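Long-range contact in potential RNA-dependent RNA polymerase (Human picobirnavirus, PDB 5I62), which catalyses template-directed RNA synthesis from ribonucleoside triphosphates, probably in both transcription and replication of the viral double-stranded RNA genome: residues G415-L426 / R446-H457. Sequence-based numbering, arbitrary orientation.
Sequences GVYSTMRALGRL and RYLSIIENVKYH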
ATOM      1  N   GLY A 415      14.165   8.726   8.266  1.00 22.75           N
ATOM      2  CA  GLY A 415      12.837   8.424   8.768  1.00 18.91           C
ATOM      3  C   GLY A 415      12.881   7.474   9.958  1.00 19.57           C
ATOM      4  O   GLY A 415      13.515   6.421   9.902  1.00 19.61           O
ATOM      5  N   VAL A 416      12.208   7.850  11.035  1.00 18.85           N
ATOM      6  CA  VAL A 416      12.190   7.067  12.257  1.00 17.62           C
ATOM      7  C   VAL A 416      10.866   6.314  12.318  1.00 16.72           C
ATOM      8  O   VAL A 416       9.792   6.923  12.352  1.00 16.06           O
ATOM      9  CB  VAL A 416      12.388   7.950  13.500  1.00 18.97           C
ATOM     10  CG1 VAL A 416      12.315   7.082  14.771  1.00 18.95           C
ATOM     11  CG2 VAL A 416      13.726   8.705  13.419  1.00 18.21           C
ATOM     12  N   TYR A 417      10.946   4.995  12.340  1.00 17.72           N
ATOM     13  CA  TYR A 417       9.773   4.158  12.501  1.00 16.50           C
ATOM     14  C   TYR A 417       9.465   4.004  13.988  1.00 19.49           C
ATOM     15  O   TYR A 417      10.365   4.012  14.829  1.00 20.14           O
ATOM     16  CB  TYR A 417      10.022   2.808  11.841  1.00 18.57           C
ATOM     17  CG  TYR A 417       8.804   1.947  11.611  1.00 20.51           C
ATOM     18  CD1 TYR A 417       8.070   2.050  10.437  1.00 18.56           C
ATOM     19  CD2 TYR A 417       8.427   0.997  12.545  1.00 20.60           C
ATOM     20  CE1 TYR A 417       6.958   1.234  10.209  1.00 23.04           C
ATOM     21  CE2 TYR A 417       7.333   0.179  12.334  1.00 22.65           C
ATOM     22  CZ  TYR A 417       6.603   0.299  11.166  1.00 24.48           C
ATOM     23  OH  TYR A 417       5.520  -0.514  10.973  1.00 23.74           O
ATOM     24  N   SER A 418       8.181   3.894  14.313  1.00 18.93           N
ATOM     25  CA  SER A 418       7.777   3.759  15.706  1.00 19.80           C
ATOM     26  C   SER A 418       8.206   2.407  16.267  1.00 19.92           C
ATOM     27  O   SER A 418       7.815   1.364  15.736  1.00 16.74           O
ATOM     28  CB  SER A 418       6.265   3.905  15.828  1.00 19.91           C
ATOM     29  OG  SER A 418       5.833   3.513  17.116  1.00 20.57           O
ATOM     30  N   THR A 419       8.981   2.419  17.355  1.00 18.10           N
ATOM     31  CA  THR A 419       9.268   1.160  18.041  1.00 18.98           C
ATOM     32  C   THR A 419       8.001   0.557  18.633  1.00 19.65           C
ATOM     33  O   THR A 419       7.882  -0.672  18.736  1.00 20.73           O
ATOM     34  CB  THR A 419      10.312   1.356  19.141  1.00 22.44           C
ATOM     35  OG1 THR A 419       9.859   2.349  20.082  1.00 23.41           O
ATOM     36  CG2 THR A 419      11.647   1.779  18.539  1.00 22.15           C
ATOM     37  N   MET A 420       7.051   1.398  19.048  1.00 20.51           N
ATOM     38  CA  MET A 420       5.806   0.865  19.601  1.00 19.59           C
ATOM     39  C   MET A 420       5.020   0.116  18.533  1.00 18.94           C
ATOM     40  O   MET A 420       4.520  -0.992  18.771  1.00 18.93           O
ATOM     41  CB  MET A 420       4.951   1.973  20.225  1.00 19.15           C
ATOM     42  CG  MET A 420       5.555   2.613  21.489  1.00 24.57           C
ATOM     43  SD  MET A 420       5.832   1.439  22.848  1.00 27.36           S
ATOM     44  CE  MET A 420       4.250   0.674  22.980  1.00 29.70           C
ATOM     45  N   ARG A 421       4.908   0.703  17.345  1.00 17.42           N
ATOM     46  CA  ARG A 421       4.273  -0.006  16.238  1.00 19.30           C
ATOM     47  C   ARG A 421       5.015  -1.295  15.916  1.00 19.14           C
ATOM     48  O   ARG A 421       4.387  -2.337  15.666  1.00 18.51           O
ATOM     49  CB  ARG A 421       4.194   0.885  15.006  1.00 18.02           C
ATOM     50  CG  ARG A 421       3.450   0.243  13.830  1.00 21.32           C
ATOM     51  CD  ARG A 421       3.142   1.306  12.797  1.00 24.89           C
ATOM     52  NE  ARG A 421       2.318   0.863  11.675  1.00 27.90           N
ATOM     53  CZ  ARG A 421       0.991   0.761  11.698  1.00 32.27           C
ATOM     54  NH1 ARG A 421       0.302   1.023  12.812  1.00 26.39           N
ATOM     55  NH2 ARG A 421       0.346   0.382  10.601  1.00 31.55           N
ATOM     56  N   ALA A 422       6.352  -1.247  15.922  1.00 18.47           N
ATOM     57  CA  ALA A 422       7.142  -2.448  15.670  1.00 19.01           C
ATOM     58  C   ALA A 422       6.814  -3.539  16.683  1.00 18.29           C
ATOM     59  O   ALA A 422       6.603  -4.700  16.314  1.00 18.38           O
ATOM     60  CB  ALA A 422       8.635  -2.118  15.691  1.00 18.92           C
ATOM     61  N   LEU A 423       6.767  -3.182  17.971  1.00 19.51           N
ATOM     62  CA  LEU A 423       6.492  -4.174  19.012  1.00 20.11           C
ATOM     63  C   LEU A 423       5.138  -4.839  18.809  1.00 21.12           C
ATOM     64  O   LEU A 423       5.004  -6.055  18.983  1.00 19.25           O
ATOM     65  CB  LEU A 423       6.550  -3.532  20.389  1.00 21.27           C
ATOM     66  CG  LEU A 423       7.933  -3.263  20.949  1.00 21.86           C
ATOM     67  CD1 LEU A 423       7.797  -2.559  22.289  1.00 25.19           C
ATOM     68  CD2 LEU A 423       8.661  -4.604  21.114  1.00 25.17           C
ATOM     69  N   GLY A 424       4.112  -4.050  18.478  1.00 18.14           N
ATOM     70  CA  GLY A 424       2.805  -4.634  18.216  1.00 22.81           C
ATOM     71  C   GLY A 424       2.847  -5.654  17.092  1.00 20.73           C
ATOM     72  O   GLY A 424       2.224  -6.716  17.172  1.00 21.17           O
ATOM     73  N   ARG A 425       3.602  -5.351  16.030  1.00 19.57           N
ATOM     74  CA  ARG A 425       3.698  -6.271  14.901  1.00 20.08           C
ATOM     75  C   ARG A 425       4.535  -7.496  15.240  1.00 19.80           C
ATOM     76  O   ARG A 425       4.276  -8.586  14.723  1.00 21.36           O
ATOM     77  CB  ARG A 425       4.275  -5.555  13.692  1.00 20.67           C
ATOM     78  CG  ARG A 425       3.381  -4.443  13.235  1.00 29.40           C
ATOM     79  CD  ARG A 425       3.636  -4.041  11.814  1.00 31.90           C
ATOM     80  NE  ARG A 425       2.516  -3.228  11.365  1.00 36.75           N
ATOM     81  CZ  ARG A 425       2.104  -3.156  10.108  1.00 42.03           C
ATOM     82  NH1 ARG A 425       2.733  -3.854   9.166  1.00 42.89           N
ATOM     83  NH2 ARG A 425       1.068  -2.391   9.795  1.00 41.34           N
ATOM     84  N   LEU A 426       5.566  -7.333  16.070  1.00 18.48           N
ATOM     85  CA  LEU A 426       6.331  -8.494  16.515  1.00 18.94           C
ATOM     86  C   LEU A 426       5.462  -9.430  17.347  1.00 20.82           C
ATOM     87  O   LEU A 426       5.629 -10.658  17.302  1.00 20.34           O
ATOM     88  CB  LEU A 426       7.549  -8.035  17.310  1.00 17.54           C
ATOM     89  CG  LEU A 426       8.637  -7.330  16.503  1.00 18.71           C
ATOM     90  CD1 LEU A 426       9.712  -6.780  17.428  1.00 21.01           C
ATOM     91  CD2 LEU A 426       9.235  -8.270  15.468  1.00 19.22           C
ATOM     92  N   ARG A 446      10.281 -12.835   9.528  1.00 25.32           N
ATOM     93  CA  ARG A 446       9.279 -11.793   9.727  1.00 27.46           C
ATOM     94  C   ARG A 446       9.723 -10.804  10.801  1.00 21.81           C
ATOM     95  O   ARG A 446       9.634  -9.587  10.598  1.00 24.55           O
ATOM     96  CB  ARG A 446       7.924 -12.409  10.079  1.00 26.64           C
ATOM     97  CG  ARG A 446       6.794 -11.383  10.293  1.00 19.28           C
ATOM     98  CD  ARG A 446       5.466 -12.083  10.641  1.00 30.27           C
ATOM     99  NE  ARG A 446       4.430 -11.106  10.982  1.00 35.26           N
ATOM    100  CZ  ARG A 446       4.229 -10.620  12.203  1.00 29.16           C
ATOM    101  NH1 ARG A 446       4.984 -11.029  13.217  1.00 26.55           N
ATOM    102  NH2 ARG A 446       3.286  -9.710  12.406  1.00 31.64           N
ATOM    103  N   TYR A 447      10.222 -11.308  11.940  1.00 20.79           N
ATOM    104  CA  TYR A 447      10.745 -10.431  12.992  1.00 21.86           C
ATOM    105  C   TYR A 447      11.763  -9.443  12.435  1.00 22.47           C
ATOM    106  O   TYR A 447      11.728  -8.247  12.755  1.00 19.79           O
ATOM    107  CB  TYR A 447      11.417 -11.234  14.099  1.00 19.11           C
ATOM    108  CG  TYR A 447      10.543 -12.049  15.016  1.00 21.86           C
ATOM    109  CD1 TYR A 447       9.178 -11.803  15.143  1.00 19.15           C
ATOM    110  CD2 TYR A 447      11.106 -13.074  15.777  1.00 21.68           C
ATOM    111  CE1 TYR A 447       8.403 -12.558  16.009  1.00 22.78           C
ATOM    112  CE2 TYR A 447      10.352 -13.826  16.635  1.00 23.03           C
ATOM    113  CZ  TYR A 447       8.999 -13.577  16.747  1.00 26.45           C
ATOM    114  OH  TYR A 447       8.256 -14.348  17.612  1.00 24.94           O
ATOM    115  N   LEU A 448      12.722  -9.943  11.644  1.00 19.08           N
ATOM    116  CA  LEU A 448      13.788  -9.078  11.137  1.00 21.60           C
ATOM    117  C   LEU A 448      13.234  -8.008  10.210  1.00 19.01           C
ATOM    118  O   LEU A 448      13.663  -6.852  10.256  1.00 22.04           O
ATOM    119  CB  LEU A 448      14.843  -9.904  10.403  1.00 20.44           C
ATOM    120  CG  LEU A 448      15.554 -10.964  11.250  1.00 22.65           C
ATOM    121  CD1 LEU A 448      16.547 -11.755  10.398  1.00 23.49           C
ATOM    122  CD2 LEU A 448      16.251 -10.317  12.424  1.00 24.07           C
ATOM    123  N   SER A 449      12.295  -8.382   9.341  1.00 24.69           N
ATOM    124  CA  SER A 449      11.721  -7.400   8.433  1.00 21.88           C
ATOM    125  C   SER A 449      10.987  -6.300   9.191  1.00 24.21           C
ATOM    126  O   SER A 449      10.983  -5.143   8.754  1.00 25.40           O
ATOM    127  CB  SER A 449      10.807  -8.091   7.431  1.00 27.49           C
ATOM    128  OG  SER A 449       9.638  -8.568   8.072  1.00 34.17           O
ATOM    129  N   ILE A 450      10.370  -6.631  10.330  1.00 22.51           N
ATOM    130  CA  ILE A 450       9.726  -5.603  11.144  1.00 20.17           C
ATOM    131  C   ILE A 450      10.775  -4.725  11.806  1.00 18.68           C
ATOM    132  O   ILE A 450      10.714  -3.493  11.732  1.00 22.14           O
ATOM    133  CB  ILE A 450       8.794  -6.238  12.195  1.00 22.63           C
ATOM    134  CG1 ILE A 450       7.600  -6.923  11.520  1.00 23.73           C
ATOM    135  CG2 ILE A 450       8.329  -5.180  13.202  1.00 21.72           C
ATOM    136  CD1 ILE A 450       6.876  -7.925  12.427  1.00 22.18           C
ATOM    137  N   ILE A 451      11.750  -5.352  12.469  1.00 17.75           N
ATOM    138  CA  ILE A 451      12.735  -4.603  13.247  1.00 17.89           C
ATOM    139  C   ILE A 451      13.580  -3.718  12.340  1.00 20.69           C
ATOM    140  O   ILE A 451      13.973  -2.613  12.728  1.00 20.76           O
ATOM    141  CB  ILE A 451      13.603  -5.564  14.088  1.00 20.96           C
ATOM    142  CG1 ILE A 451      12.763  -6.203  15.195  1.00 18.99           C
ATOM    143  CG2 ILE A 451      14.830  -4.836  14.676  1.00 22.32           C
ATOM    144  CD1 ILE A 451      13.352  -7.504  15.795  1.00 18.38           C
ATOM    145  N   GLU A 452      13.841  -4.167  11.107  1.00 20.77           N
ATOM    146  CA  GLU A 452      14.669  -3.383  10.194  1.00 23.03           C
ATOM    147  C   GLU A 452      14.121  -1.967  10.011  1.00 23.05           C
ATOM    148  O   GLU A 452      14.888  -1.029   9.773  1.00 24.47           O
ATOM    149  CB  GLU A 452      14.797  -4.107   8.847  1.00 25.14           C
ATOM    150  CG  GLU A 452      15.683  -3.417   7.779  1.00 26.78           C
ATOM    151  CD  GLU A 452      17.112  -3.108   8.246  1.00 30.54           C
ATOM    152  OE1 GLU A 452      17.513  -3.552   9.347  1.00 29.51           O
ATOM    153  OE2 GLU A 452      17.849  -2.423   7.489  1.00 29.84           O
ATOM    154  N   ASN A 453      12.808  -1.791  10.171  1.00 19.94           N
ATOM    155  CA  ASN A 453      12.191  -0.480  10.007  1.00 22.15           C
ATOM    156  C   ASN A 453      12.735   0.560  10.981  1.00 19.47           C
ATOM    157  O   ASN A 453      12.767   1.748  10.646  1.00 20.30           O
ATOM    158  CB  ASN A 453      10.680  -0.600  10.160  1.00 19.30           C
ATOM    159  CG  ASN A 453      10.051  -1.357   9.029  1.00 25.26           C
ATOM    160  OD1 ASN A 453      10.269  -1.030   7.864  1.00 30.29           O
ATOM    161  ND2 ASN A 453       9.286  -2.384   9.356  1.00 28.39           N
ATOM    162  N   VAL A 454      13.167   0.154  12.179  1.00 19.01           N
ATOM    163  CA  VAL A 454      13.574   1.129  13.193  1.00 18.06           C
ATOM    164  C   VAL A 454      15.069   1.430  13.109  1.00 18.70           C
ATOM    165  O   VAL A 454      15.665   1.931  14.065  1.00 19.11           O
ATOM    166  CB  VAL A 454      13.176   0.670  14.609  1.00 21.00           C
ATOM    167  CG1 VAL A 454      11.696   0.280  14.650  1.00 20.24           C
ATOM    168  CG2 VAL A 454      14.051  -0.510  15.071  1.00 21.27           C
ATOM    169  N   LYS A 455      15.669   1.188  11.945  1.00 20.23           N
ATOM    170  CA  LYS A 455      17.117   1.317  11.769  1.00 22.39           C
ATOM    171  C   LYS A 455      17.656   2.736  11.975  1.00 25.78           C
ATOM    172  O   LYS A 455      18.879   2.901  12.022  1.00 22.47           O
ATOM    173  CB  LYS A 455      17.515   0.845  10.379  1.00 21.85           C
ATOM    174  CG  LYS A 455      17.011   1.793   9.293  1.00 25.06           C
ATOM    175  CD  LYS A 455      16.937   1.122   7.937  1.00 29.12           C
ATOM    176  CE  LYS A 455      18.108   1.519   7.068  1.00 37.04           C
ATOM    177  NZ  LYS A 455      18.108   0.773   5.784  1.00 40.26           N
ATOM    178  N   TYR A 456      16.803   3.761  12.075  1.00 20.60           N
ATOM    179  CA  TYR A 456      17.281   5.108  12.376  1.00 23.29           C
ATOM    180  C   TYR A 456      16.746   5.648  13.688  1.00 23.91           C
ATOM    181  O   TYR A 456      16.942   6.832  13.984  1.00 25.13           O
ATOM    182  CB  TYR A 456      16.931   6.078  11.256  1.00 25.44           C
ATOM    183  CG  TYR A 456      17.609   5.760   9.960  1.00 21.92           C
ATOM    184  CD1 TYR A 456      18.995   5.805   9.854  1.00 27.38           C
ATOM    185  CD2 TYR A 456      16.872   5.440   8.835  1.00 26.12           C
ATOM    186  CE1 TYR A 456      19.627   5.522   8.671  1.00 28.25           C
ATOM    187  CE2 TYR A 456      17.493   5.167   7.643  1.00 29.77           C
ATOM    188  CZ  TYR A 456      18.867   5.212   7.564  1.00 32.21           C
ATOM    189  OH  TYR A 456      19.493   4.933   6.375  1.00 44.54           O
ATOM    190  N   HIS A 457      16.051   4.824  14.461  1.00 20.63           N
ATOM    191  CA  HIS A 457      15.507   5.272  15.727  1.00 20.15           C
ATOM    192  C   HIS A 457      16.654   5.573  16.682  1.00 21.61           C
ATOM    193  O   HIS A 457      17.652   4.846  16.700  1.00 22.40           O
ATOM    194  CB  HIS A 457      14.597   4.183  16.297  1.00 22.23           C
ATOM    195  CG  HIS A 457      13.672   4.629  17.387  1.00 23.53           C
ATOM    196  ND1 HIS A 457      14.091   4.848  18.680  1.00 23.15           N
ATOM    197  CD2 HIS A 457      12.336   4.853  17.383  1.00 20.68           C
ATOM    198  CE1 HIS A 457      13.057   5.202  19.422  1.00 22.74           C
ATOM    199  NE2 HIS A 457      11.979   5.210  18.658  1.00 20.96           N
TER
HETATM  200  O   HOH W   1      13.959   4.044  11.471  1.00 18.81           O
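Asn453 lays its CB over one face of the Tyr417 ring, 3.6 Å from the ring centroid and near the ring normal, which qualifies as a CH-pi contact. The two side chains run side by side in the same direction, amide and ring planes 27° apart and stacked; Tyr417 reaches this position with CG anti to its own backbone N. A second CH-pi contact sits nearby, where Thr419 CG2 stands 3.5 Å from the centroid of the His457 imidazole, over its face, while Tyr417 O lies in plane at the ring edge. Both polar ends are tied to one carboxylate, since Thr419 OG1 and His457 NE2 each bond Glu69 OE2. Between the 415-417 backbone and the turn region Asn453-Tyr456, one water donates to Gly415 O and Asn453 O and accepts from Tyr417 N and Tyr456 N, bridging four backbone groups. Further along, Ala422 CB meets Ile450 CG2 and Val454 CG1, each at 4.0 Å, and Leu426 CD2 lies 3.5 Å from Tyr447 CD1. Helix 460-469 covers this side, Phe463 touching Thr419 and Val454 and Cys467 touching Leu426. The extended Arg446 carries its guanidinium to the C-terminal part of helix 419-426, where NH2 donates to Arg425 O, tilted from the guanidinium plane, at 2.8 Å and a bent 135°; NH2 also bonds Met428 O. With axes 9.6 Å apart and directions at 168°, helices 419-426 and 446-451 form a nearly antiparallel pair after hairpin 395-398/401-404 and strand 416-417, consistent with the start of the helical thumb that follows the palm in RNA-dependent RNA polymerases.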